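Local coordinates for uncharacterized protein (Bacillus subtilis, PDB 5DQV) that probably hydrolyses nucleotides as a metal-dependent pyrophosphohydrolase of the HD-domain superfamily, at residues D32-V44 / F55-I67. Numbering follows the deposited sequence.
Sequences DWLHISRVADLAV and FIVETAALVHDLI. With NI (nickel (II) ion), chain C.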
ATOM      1  N   ASP A  32       5.234  -9.951 -11.093  1.00 35.37           N
ATOM      2  CA  ASP A  32       4.045 -10.757 -11.266  1.00 34.42           C
ATOM      3  C   ASP A  32       3.283 -10.349 -12.517  1.00 31.63           C
ATOM      4  O   ASP A  32       3.577  -9.320 -13.177  1.00 27.78           O
ATOM      5  CB  ASP A  32       3.139 -10.734 -10.028  1.00 37.39           C
ATOM      6  CG  ASP A  32       2.001  -9.707 -10.118  1.00 42.11           C
ATOM      7  OD1 ASP A  32       2.200  -8.438 -10.311  1.00 42.32           O
ATOM      8  OD2 ASP A  32       0.865 -10.205  -9.945  1.00 52.00           O
ATOM      9  N   TRP A  33       2.329 -11.205 -12.866  1.00 30.19           N
ATOM     10  CA  TRP A  33       1.773 -11.156 -14.179  1.00 29.08           C
ATOM     11  C   TRP A  33       1.085  -9.802 -14.374  1.00 27.69           C
ATOM     12  O   TRP A  33       1.194  -9.205 -15.444  1.00 25.81           O
ATOM     13  CB  TRP A  33       0.828 -12.367 -14.493  1.00 29.54           C
ATOM     14  CG  TRP A  33       0.066 -12.104 -15.728  1.00 30.09           C
ATOM     15  CD1 TRP A  33      -1.270 -11.863 -15.816  1.00 34.61           C
ATOM     16  CD2 TRP A  33       0.590 -11.918 -17.061  1.00 30.06           C
ATOM     17  NE1 TRP A  33      -1.623 -11.567 -17.115  1.00 33.82           N
ATOM     18  CE2 TRP A  33      -0.506 -11.620 -17.903  1.00 33.07           C
ATOM     19  CE3 TRP A  33       1.858 -12.038 -17.631  1.00 27.89           C
ATOM     20  CZ2 TRP A  33      -0.362 -11.386 -19.282  1.00 33.47           C
ATOM     21  CZ3 TRP A  33       2.004 -11.816 -18.988  1.00 28.73           C
ATOM     22  CH2 TRP A  33       0.907 -11.484 -19.805  1.00 31.67           C
ATOM     23  N   LEU A  34       0.414  -9.307 -13.344  1.00 29.35           N
ATOM     24  CA  LEU A  34      -0.308  -8.040 -13.468  1.00 29.68           C
ATOM     25  C   LEU A  34       0.651  -6.881 -13.819  1.00 27.64           C
ATOM     26  O   LEU A  34       0.359  -6.092 -14.705  1.00 26.45           O
ATOM     27  CB  LEU A  34      -1.109  -7.754 -12.208  1.00 33.27           C
ATOM     28  CG  LEU A  34      -2.211  -8.819 -11.949  1.00 36.68           C
ATOM     29  CD1 LEU A  34      -3.082  -8.470 -10.734  1.00 39.61           C
ATOM     30  CD2 LEU A  34      -3.055  -8.961 -13.206  1.00 37.29           C
ATOM     31  N   HIS A  35       1.801  -6.847 -13.143  1.00 26.33           N
ATOM     32  CA  HIS A  35       2.851  -5.867 -13.404  1.00 25.50           C
ATOM     33  C   HIS A  35       3.296  -5.994 -14.857  1.00 23.77           C
ATOM     34  O   HIS A  35       3.341  -5.011 -15.598  1.00 22.39           O
ATOM     35  CB  HIS A  35       4.042  -6.070 -12.425  1.00 25.35           C
ATOM     36  CG  HIS A  35       5.275  -5.333 -12.839  1.00 23.82           C
ATOM     37  ND1 HIS A  35       5.350  -3.961 -12.840  1.00 24.21           N
ATOM     38  CD2 HIS A  35       6.451  -5.770 -13.344  1.00 23.66           C
ATOM     39  CE1 HIS A  35       6.542  -3.588 -13.271  1.00 25.56           C
ATOM     40  NE2 HIS A  35       7.227  -4.670 -13.587  1.00 21.33           N
ATOM     41  N   ILE A  36       3.626  -7.220 -15.281  1.00 22.96           N
ATOM     42  CA  ILE A  36       4.110  -7.431 -16.630  1.00 22.25           C
ATOM     43  C   ILE A  36       3.076  -6.986 -17.666  1.00 22.49           C
ATOM     44  O   ILE A  36       3.399  -6.281 -18.583  1.00 21.67           O
ATOM     45  CB  ILE A  36       4.532  -8.896 -16.829  1.00 23.70           C
ATOM     46  CG1 ILE A  36       5.856  -9.116 -16.083  1.00 25.70           C
ATOM     47  CG2 ILE A  36       4.631  -9.188 -18.317  1.00 22.51           C
ATOM     48  CD1 ILE A  36       6.136 -10.588 -15.893  1.00 31.63           C
ATOM     49  N   SER A  37       1.802  -7.311 -17.456  1.00 24.08           N
ATOM     50  CA  SER A  37       0.761  -6.910 -18.407  1.00 25.90           C
ATOM     51  C   SER A  37       0.659  -5.397 -18.533  1.00 25.39           C
ATOM     52  O   SER A  37       0.547  -4.836 -19.653  1.00 24.15           O
ATOM     53  CB  SER A  37      -0.587  -7.541 -18.022  1.00 28.78           C
ATOM     54  OG  SER A  37      -1.666  -6.947 -18.771  1.00 33.96           O
ATOM     55  N   ARG A  38       0.733  -4.704 -17.394  1.00 24.84           N
ATOM     56  CA  ARG A  38       0.662  -3.246 -17.403  1.00 23.88           C
ATOM     57  C   ARG A  38       1.874  -2.667 -18.129  1.00 22.26           C
ATOM     58  O   ARG A  38       1.765  -1.704 -18.917  1.00 21.03           O
ATOM     59  CB  ARG A  38       0.571  -2.659 -15.964  1.00 25.37           C
ATOM     60  CG  ARG A  38      -0.703  -2.965 -15.215  1.00 26.80           C
ATOM     61  CD  ARG A  38      -0.829  -2.199 -13.900  1.00 26.42           C
ATOM     62  NE  ARG A  38       0.321  -2.418 -13.026  1.00 23.07           N
ATOM     63  CZ  ARG A  38       0.434  -3.323 -12.079  1.00 25.93           C
ATOM     64  NH1 ARG A  38      -0.496  -4.224 -11.870  1.00 32.77           N
ATOM     65  NH2 ARG A  38       1.549  -3.393 -11.389  1.00 29.89           N
ATOM     66  N   VAL A  39       3.049  -3.202 -17.824  1.00 20.76           N
ATOM     67  CA  VAL A  39       4.271  -2.715 -18.454  1.00 19.18           C
ATOM     68  C   VAL A  39       4.281  -2.934 -19.959  1.00 19.59           C
ATOM     69  O   VAL A  39       4.639  -2.019 -20.688  1.00 19.22           O
ATOM     70  CB  VAL A  39       5.518  -3.253 -17.787  1.00 17.66           C
ATOM     71  CG1 VAL A  39       6.776  -2.907 -18.625  1.00 16.57           C
ATOM     72  CG2 VAL A  39       5.571  -2.783 -16.396  1.00 19.80           C
ATOM     73  N   ALA A  40       3.798  -4.106 -20.434  1.00 20.09           N
ATOM     74  CA  ALA A  40       3.687  -4.349 -21.842  1.00 20.16           C
ATOM     75  C   ALA A  40       2.725  -3.370 -22.543  1.00 21.44           C
ATOM     76  O   ALA A  40       3.102  -2.784 -23.575  1.00 20.79           O
ATOM     77  CB  ALA A  40       3.294  -5.788 -22.128  1.00 20.91           C
ATOM     78  N   ASP A  41       1.576  -3.077 -21.942  1.00 21.67           N
ATOM     79  CA  ASP A  41       0.642  -2.107 -22.549  1.00 25.00           C
ATOM     80  C   ASP A  41       1.255  -0.702 -22.607  1.00 24.38           C
ATOM     81  O   ASP A  41       1.183   0.012 -23.607  1.00 24.10           O
ATOM     82  CB  ASP A  41      -0.692  -2.020 -21.756  1.00 26.39           C
ATOM     83  CG  ASP A  41      -1.517  -3.231 -21.901  1.00 31.49           C
ATOM     84  OD1 ASP A  41      -1.173  -4.097 -22.735  1.00 32.76           O
ATOM     85  OD2 ASP A  41      -2.499  -3.340 -21.148  1.00 35.34           O
ATOM     86  N   LEU A  42       1.887  -0.307 -21.522  1.00 24.73           N
ATOM     87  CA  LEU A  42       2.539   1.014 -21.457  1.00 25.13           C
ATOM     88  C   LEU A  42       3.686   1.095 -22.466  1.00 23.37           C
ATOM     89  O   LEU A  42       3.845   2.079 -23.162  1.00 21.41           O
ATOM     90  CB  LEU A  42       3.078   1.235 -20.033  1.00 25.65           C
ATOM     91  CG  LEU A  42       2.840   2.451 -19.154  1.00 31.74           C
ATOM     92  CD1 LEU A  42       1.642   3.365 -19.556  1.00 34.26           C
ATOM     93  CD2 LEU A  42       2.726   1.901 -17.699  1.00 31.21           C
ATOM     94  N   ALA A  43       4.501   0.048 -22.513  1.00 21.62           N
ATOM     95  CA  ALA A  43       5.611   0.021 -23.433  1.00 21.47           C
ATOM     96  C   ALA A  43       5.180   0.118 -24.913  1.00 21.53           C
ATOM     97  O   ALA A  43       5.819   0.822 -25.714  1.00 20.47           O
ATOM     98  CB  ALA A  43       6.504  -1.198 -23.164  1.00 19.19           C
ATOM     99  N   VAL A  44       4.110  -0.568 -25.288  1.00 22.04           N
ATOM    100  CA  VAL A  44       3.650  -0.560 -26.681  1.00 23.30           C
ATOM    101  C   VAL A  44       3.124   0.829 -27.013  1.00 22.69           C
ATOM    102  O   VAL A  44       3.396   1.379 -28.123  1.00 22.10           O
ATOM    103  CB  VAL A  44       2.593  -1.724 -26.963  1.00 24.94           C
ATOM    104  CG1 VAL A  44       1.792  -1.468 -28.263  1.00 29.53           C
ATOM    105  CG2 VAL A  44       3.336  -3.118 -26.973  1.00 26.50           C
ATOM    106  N   PHE A  55       7.341  -4.913 -31.985  1.00 27.16           N
ATOM    107  CA  PHE A  55       7.428  -6.316 -31.657  1.00 27.26           C
ATOM    108  C   PHE A  55       8.522  -6.543 -30.633  1.00 25.21           C
ATOM    109  O   PHE A  55       8.342  -7.303 -29.666  1.00 24.15           O
ATOM    110  CB  PHE A  55       7.642  -7.178 -32.909  1.00 29.89           C
ATOM    111  CG  PHE A  55       7.695  -8.652 -32.614  1.00 31.11           C
ATOM    112  CD1 PHE A  55       6.574  -9.300 -32.127  1.00 33.40           C
ATOM    113  CD2 PHE A  55       8.860  -9.370 -32.804  1.00 33.18           C
ATOM    114  CE1 PHE A  55       6.600 -10.630 -31.837  1.00 36.69           C
ATOM    115  CE2 PHE A  55       8.913 -10.689 -32.527  1.00 35.07           C
ATOM    116  CZ  PHE A  55       7.758 -11.343 -32.048  1.00 38.49           C
ATOM    117  N   ILE A  56       9.656  -5.862 -30.812  1.00 24.93           N
ATOM    118  CA  ILE A  56      10.757  -6.051 -29.882  1.00 25.07           C
ATOM    119  C   ILE A  56      10.355  -5.446 -28.542  1.00 23.15           C
ATOM    120  O   ILE A  56      10.628  -6.019 -27.481  1.00 24.00           O
ATOM    121  CB  ILE A  56      12.103  -5.435 -30.397  1.00 24.63           C
ATOM    122  CG1 ILE A  56      12.614  -6.135 -31.671  1.00 29.62           C
ATOM    123  CG2 ILE A  56      13.143  -5.469 -29.319  1.00 24.82           C
ATOM    124  CD1 ILE A  56      12.782  -7.693 -31.522  1.00 29.91           C
ATOM    125  N   VAL A  57       9.706  -4.295 -28.574  1.00 22.82           N
ATOM    126  CA  VAL A  57       9.308  -3.639 -27.335  1.00 21.19           C
ATOM    127  C   VAL A  57       8.359  -4.537 -26.539  1.00 20.61           C
ATOM    128  O   VAL A  57       8.551  -4.754 -25.325  1.00 18.17           O
ATOM    129  CB  VAL A  57       8.630  -2.302 -27.601  1.00 23.07           C
ATOM    130  CG1 VAL A  57       7.843  -1.863 -26.345  1.00 22.70           C
ATOM    131  CG2 VAL A  57       9.673  -1.236 -28.014  1.00 21.05           C
ATOM    132  N   GLU A  58       7.355  -5.095 -27.232  1.00 20.45           N
ATOM    133  CA  GLU A  58       6.368  -5.915 -26.523  1.00 20.45           C
ATOM    134  C   GLU A  58       6.985  -7.200 -25.962  1.00 19.46           C
ATOM    135  O   GLU A  58       6.677  -7.582 -24.834  1.00 20.42           O
ATOM    136  CB  GLU A  58       5.203  -6.242 -27.409  1.00 22.15           C
ATOM    137  CG  GLU A  58       4.065  -6.853 -26.677  1.00 23.39           C
ATOM    138  CD  GLU A  58       2.894  -7.119 -27.559  1.00 30.57           C
ATOM    139  OE1 GLU A  58       2.944  -6.854 -28.800  1.00 34.26           O
ATOM    140  OE2 GLU A  58       1.939  -7.675 -27.010  1.00 31.93           O
ATOM    141  N   THR A  59       7.780  -7.882 -26.768  1.00 19.74           N
ATOM    142  CA  THR A  59       8.477  -9.084 -26.357  1.00 21.06           C
ATOM    143  C   THR A  59       9.408  -8.864 -25.190  1.00 21.03           C
ATOM    144  O   THR A  59       9.310  -9.587 -24.183  1.00 22.31           O
ATOM    145  CB  THR A  59       9.215  -9.761 -27.525  1.00 22.37           C
ATOM    146  OG1 THR A  59       8.271 -10.043 -28.556  1.00 24.91           O
ATOM    147  CG2 THR A  59       9.858 -11.051 -27.046  1.00 22.68           C
ATOM    148  N   ALA A  60      10.245  -7.825 -25.271  1.00 20.07           N
ATOM    149  CA  ALA A  60      11.095  -7.464 -24.143  1.00 19.62           C
ATOM    150  C   ALA A  60      10.331  -7.104 -22.896  1.00 18.97           C
ATOM    151  O   ALA A  60      10.667  -7.539 -21.777  1.00 18.92           O
ATOM    152  CB  ALA A  60      12.081  -6.323 -24.546  1.00 19.85           C
ATOM    153  N   ALA A  61       9.247  -6.367 -23.071  1.00 18.76           N
ATOM    154  CA  ALA A  61       8.418  -6.003 -21.917  1.00 19.30           C
ATOM    155  C   ALA A  61       7.881  -7.259 -21.283  1.00 19.20           C
ATOM    156  O   ALA A  61       7.897  -7.413 -20.068  1.00 20.51           O
ATOM    157  CB  ALA A  61       7.269  -5.073 -22.345  1.00 18.21           C
ATOM    158  N   LEU A  62       7.403  -8.176 -22.121  1.00 20.34           N
ATOM    159  CA  LEU A  62       6.774  -9.404 -21.583  1.00 20.39           C
ATOM    160  C   LEU A  62       7.778 -10.242 -20.800  1.00 20.58           C
ATOM    161  O   LEU A  62       7.426 -10.794 -19.769  1.00 21.25           O
ATOM    162  CB  LEU A  62       6.136 -10.195 -22.683  1.00 20.26           C
ATOM    163  CG  LEU A  62       4.842  -9.597 -23.256  1.00 20.53           C
ATOM    164  CD1 LEU A  62       4.459 -10.333 -24.550  1.00 20.68           C
ATOM    165  CD2 LEU A  62       3.686  -9.640 -22.170  1.00 21.99           C
ATOM    166  N   VAL A  63       9.030 -10.331 -21.262  1.00 21.00           N
ATOM    167  CA  VAL A  63      10.016 -11.214 -20.584  1.00 21.52           C
ATOM    168  C   VAL A  63      10.976 -10.492 -19.668  1.00 23.71           C
ATOM    169  O   VAL A  63      11.839 -11.143 -19.067  1.00 24.53           O
ATOM    170  CB  VAL A  63      10.793 -12.106 -21.603  1.00 21.70           C
ATOM    171  CG1 VAL A  63       9.771 -12.929 -22.479  1.00 20.78           C
ATOM    172  CG2 VAL A  63      11.741 -11.216 -22.509  1.00 19.00           C
ATOM    173  N   HIS A  64      10.769  -9.180 -19.477  1.00 24.35           N
ATOM    174  CA  HIS A  64      11.769  -8.317 -18.820  1.00 25.90           C
ATOM    175  C   HIS A  64      12.083  -8.776 -17.395  1.00 27.50           C
ATOM    176  O   HIS A  64      13.217  -8.594 -16.939  1.00 30.55           O
ATOM    177  CB  HIS A  64      11.352  -6.806 -18.892  1.00 25.62           C
ATOM    178  CG  HIS A  64      10.512  -6.309 -17.749  1.00 26.15           C
ATOM    179  ND1 HIS A  64       9.135  -6.370 -17.749  1.00 26.18           N
ATOM    180  CD2 HIS A  64      10.857  -5.684 -16.585  1.00 27.85           C
ATOM    181  CE1 HIS A  64       8.663  -5.876 -16.612  1.00 28.58           C
ATOM    182  NE2 HIS A  64       9.691  -5.451 -15.883  1.00 28.55           N
ATOM    183  N   ASP A  65      11.128  -9.426 -16.730  1.00 26.03           N
ATOM    184  CA  ASP A  65      11.268  -9.817 -15.323  1.00 28.22           C
ATOM    185  C   ASP A  65      11.708 -11.264 -15.101  1.00 27.56           C
ATOM    186  O   ASP A  65      11.930 -11.659 -13.927  1.00 28.89           O
ATOM    187  CB  ASP A  65       9.880  -9.800 -14.626  1.00 29.57           C
ATOM    188  CG  ASP A  65       9.579  -8.539 -13.877  1.00 36.16           C
ATOM    189  OD1 ASP A  65      10.290  -7.490 -14.007  1.00 40.33           O
ATOM    190  OD2 ASP A  65       8.544  -8.616 -13.152  1.00 40.87           O
ATOM    191  N   LEU A  66      11.730 -12.092 -16.151  1.00 24.92           N
ATOM    192  CA  LEU A  66      11.755 -13.537 -15.953  1.00 25.46           C
ATOM    193  C   LEU A  66      13.125 -13.938 -15.373  1.00 25.13           C
ATOM    194  O   LEU A  66      13.220 -14.957 -14.726  1.00 24.90           O
ATOM    195  CB  LEU A  66      11.504 -14.304 -17.242  1.00 24.09           C
ATOM    196  CG  LEU A  66      10.102 -14.257 -17.879  1.00 24.91           C
ATOM    197  CD1 LEU A  66      10.149 -15.082 -19.116  1.00 26.05           C
ATOM    198  CD2 LEU A  66       9.033 -14.771 -16.899  1.00 29.23           C
ATOM    199  N   ILE A  67      14.138 -13.129 -15.647  1.00 24.19           N
ATOM    200  CA  ILE A  67      15.497 -13.386 -15.181  1.00 26.70           C
ATOM    201  C   ILE A  67      15.904 -12.586 -13.945  1.00 29.04           C
ATOM    202  O   ILE A  67      17.040 -12.672 -13.500  1.00 29.27           O
ATOM    203  CB  ILE A  67      16.521 -13.165 -16.303  1.00 26.22           C
ATOM    204  CG1 ILE A  67      16.664 -11.684 -16.704  1.00 28.18           C
ATOM    205  CG2 ILE A  67      16.121 -13.973 -17.527  1.00 22.78           C
ATOM    206  CD1 ILE A  67      17.944 -11.398 -17.586  1.00 26.99           C
TER
HETATM  207 NI    NI C 301       9.344  -4.830 -14.017  1.00 29.58          NI
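The nickel site of the HD domain lies at one end of this antiparallel helix pair. His35 NE2 binds the nickel ion at 2.2 Å and His64 NE2 binds it at 2.0 Å. The two imidazoles meet rim to rim, their planes 62° apart. His64 is fixed from behind: its ND1 donates to Ala61 O (2.8 Å), in the ring plane and on a carbonyl lone pair. Asp133 accepts from His35 ND1 and does the same for the first histidine. Asp65, also of the metal site, holds OD1 2.8 Å from the nickel, too long for a regular coordination bond. Its OD2 comes to the edge of the His35 ring. Asp130 OD1, from helix 121-132, also binds the nickel.

Away from the metal the contact is apolar. Ile36 CG2 reaches over to Leu62 O and Leu62 CD2. Alanines let the axes of the two helix segments come within 8.4 Å: Ala61 CB lies 3.7 Å from Ala40 CA and also touches Ala43 CB. Beyond them Val57 CG1 meets Ala43 CB at 3.5 Å. Val44 CG2 rests on the aliphatic part of Glu58, whose carboxylate pairs with Arg17. One histidine from helix 33-44, a His-Asp pair in the Val63 to Leu66 turn and the later Asp130 form the H...HD...D motif of HD-domain metal hydrolases.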